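Local coordinates for protein octaprenyl Pyrophosphate Synthase (Helicobacter pylori, PDB 3TC1) that probably builds the long C40 octaprenyl diphosphate chain by adding isopentenyl diphosphate units stepwise to an allylic diphosphate primer, at residues Ala8-Ile13 with Leu60-Thr64. Numbering follows the deposited sequence.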
loop_
_atom_site.group_PDB
_atom_site.type_symbol
_atom_site.label_atom_id
_atom_site.label_comp_id
_atom_site.label_asym_id
_atom_site.label_seq_id
_atom_site.Cartn_x
_atom_site.Cartn_y
_atom_site.Cartn_z
ATOM N N ALA B 8 22.583 3.316 -11.466
ATOM C CA ALA B 8 21.658 4.227 -12.134
ATOM C C ALA B 8 20.239 4.003 -11.607
ATOM O O ALA B 8 19.457 4.939 -11.514
ATOM C CB ALA B 8 21.706 4.011 -13.648
ATOM N N ILE B 9 19.913 2.759 -11.270
ATOM C CA ILE B 9 18.587 2.429 -10.731
ATOM C C ILE B 9 18.472 2.997 -9.316
ATOM O O ILE B 9 17.432 3.525 -8.920
ATOM C CB ILE B 9 18.377 0.896 -10.708
ATOM C CG1 ILE B 9 18.321 0.371 -12.148
ATOM C CG2 ILE B 9 17.095 0.539 -9.951
ATOM C CD1 ILE B 9 18.419 -1.133 -12.261
ATOM N N GLN B 10 19.556 2.886 -8.559
ATOM C CA GLN B 10 19.615 3.400 -7.195
ATOM C C GLN B 10 19.357 4.912 -7.245
ATOM O O GLN B 10 18.605 5.464 -6.432
ATOM C CB GLN B 10 21.002 3.113 -6.617
ATOM C CG GLN B 10 21.240 3.586 -5.198
ATOM C CD GLN B 10 22.675 3.342 -4.748
ATOM O OE1 GLN B 10 23.172 2.214 -4.798
ATOM N NE2 GLN B 10 23.348 4.400 -4.309
ATOM N N ASN B 11 19.981 5.582 -8.208
ATOM C CA ASN B 11 19.807 7.018 -8.354
ATOM C C ASN B 11 18.415 7.411 -8.856
ATOM O O ASN B 11 17.911 8.483 -8.512
ATOM C CB ASN B 11 20.898 7.591 -9.262
ATOM C CG ASN B 11 22.267 7.571 -8.600
ATOM O OD1 ASN B 11 22.385 7.791 -7.392
ATOM N ND2 ASN B 11 23.307 7.322 -9.385
ATOM N N LYS B 12 17.793 6.555 -9.662
ATOM C CA LYS B 12 16.445 6.837 -10.157
ATOM C C LYS B 12 15.459 6.798 -8.992
ATOM O O LYS B 12 14.546 7.625 -8.906
ATOM C CB LYS B 12 16.020 5.814 -11.216
ATOM C CG LYS B 12 16.543 6.108 -12.613
ATOM C CD LYS B 12 15.985 5.123 -13.637
ATOM C CE LYS B 12 16.329 5.547 -15.061
ATOM N NZ LYS B 12 15.687 6.847 -15.420
ATOM N N ILE B 13 15.642 5.827 -8.104
ATOM C CA ILE B 13 14.790 5.697 -6.928
ATOM C C ILE B 13 14.889 6.980 -6.104
ATOM O O ILE B 13 13.878 7.525 -5.658
ATOM C CB ILE B 13 15.228 4.506 -6.046
ATOM C CG1 ILE B 13 15.044 3.195 -6.808
ATOM C CG2 ILE B 13 14.416 4.482 -4.759
ATOM C CD1 ILE B 13 15.594 1.972 -6.073
ATOM N N LEU B 60 15.497 0.674 -17.331
ATOM C CA LEU B 60 15.963 1.067 -16.012
ATOM C C LEU B 60 14.761 1.554 -15.199
ATOM O O LEU B 60 14.689 1.328 -13.988
ATOM C CB LEU B 60 17.022 2.162 -16.132
ATOM C CG LEU B 60 18.279 1.702 -16.883
ATOM C CD1 LEU B 60 19.254 2.859 -17.027
ATOM C CD2 LEU B 60 18.925 0.543 -16.146
ATOM N N ASN B 61 13.815 2.214 -15.868
ATOM C CA ASN B 61 12.615 2.691 -15.185
ATOM C C ASN B 61 11.814 1.504 -14.677
ATOM O O ASN B 61 11.266 1.542 -13.575
ATOM C CB ASN B 61 11.728 3.527 -16.117
ATOM C CG ASN B 61 12.256 4.925 -16.324
ATOM O OD1 ASN B 61 13.155 5.367 -15.616
ATOM N ND2 ASN B 61 11.689 5.641 -17.294
ATOM N N LEU B 62 11.738 0.454 -15.488
ATOM C CA LEU B 62 11.005 -0.744 -15.102
ATOM C C LEU B 62 11.638 -1.394 -13.878
ATOM O O LEU B 62 10.935 -1.858 -12.971
ATOM C CB LEU B 62 10.969 -1.750 -16.257
ATOM C CG LEU B 62 10.136 -3.013 -15.995
ATOM C CD1 LEU B 62 8.696 -2.621 -15.716
ATOM C CD2 LEU B 62 10.188 -3.942 -17.209
ATOM N N CYS B 63 12.969 -1.444 -13.863
ATOM C CA CYS B 63 13.698 -2.027 -12.739
ATOM C C CYS B 63 13.458 -1.184 -11.489
ATOM O O CYS B 63 13.351 -1.706 -10.382
ATOM C CB CYS B 63 15.199 -2.077 -13.037
ATOM S SG CYS B 63 15.690 -3.286 -14.294
ATOM N N THR B 64 13.372 0.126 -11.674
ATOM C CA THR B 64 13.143 1.029 -10.558
ATOM C C THR B 64 11.770 0.751 -9.951
ATOM O O THR B 64 11.626 0.685 -8.731
ATOM C CB THR B 64 13.242 2.496 -11.016
ATOM O OG1 THR B 64 14.538 2.722 -11.583
ATOM C CG2 THR B 64 13.048 3.442 -9.836
#
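Ile9 reaches from helix 3-18 into the side of helix 53-80, and its two branches divide the work. The longer branch ends in CD1, which presses on Cys63 CB at 3.4 Å, tighter than carbon atoms usually pack, while CG1 behind it lies 4.0 Å from Leu60 CD2. With CG1 beside the backbone N (chi1 -67°), CG2 lies anti to that nitrogen and meets Thr64 instead, 3.7 Å from OG1. Ser40 of helix 38-44 touches both Ile9 and Cys63, so helix 38-44 borders the apolar centre as a third helix.

One turn further along, Ile13 CG1 rests on Thr64 CG2, the two side chains running past each other in opposite directions. The Thr64 hydroxyl is turned back into its own helix and donates to Leu60 O at 2.8 Å, on the opposite face of that carbonyl from the Thr64 N-H. Two donors thus satisfy one oxygen, and Thr64 OG1 also lies against the methylenes of Lys12, 3.4 Å from CB.

Lys12 passes over this hydroxyl at about a right angle to the Thr64 side chain and lays CE against Leu60 CB. A bend at its last torsion (chi4 -64°) brings NZ to Asn61 OD1, 2.9 Å away, where it donates somewhat above the carbonyl plane. The same ammonium forms a salt bridge with Asp57, one turn earlier on helix 53-80.

The axes of 8-13 and 60-64 pass 9.1 Å apart at a crossing angle of -64°, where the N-terminal helix 3-18 meets the long helix 53-80 of the all-helical prenyl synthase fold. The chemistry of the contact is graded: aliphatic carbon inside, a hydroxyl satisfied within its own helix next, and outermost a lysine whose methylenes lie over the Thr64 hydroxyl and Leu60 CB while its charge is probably stabilised by amide and carboxylate together.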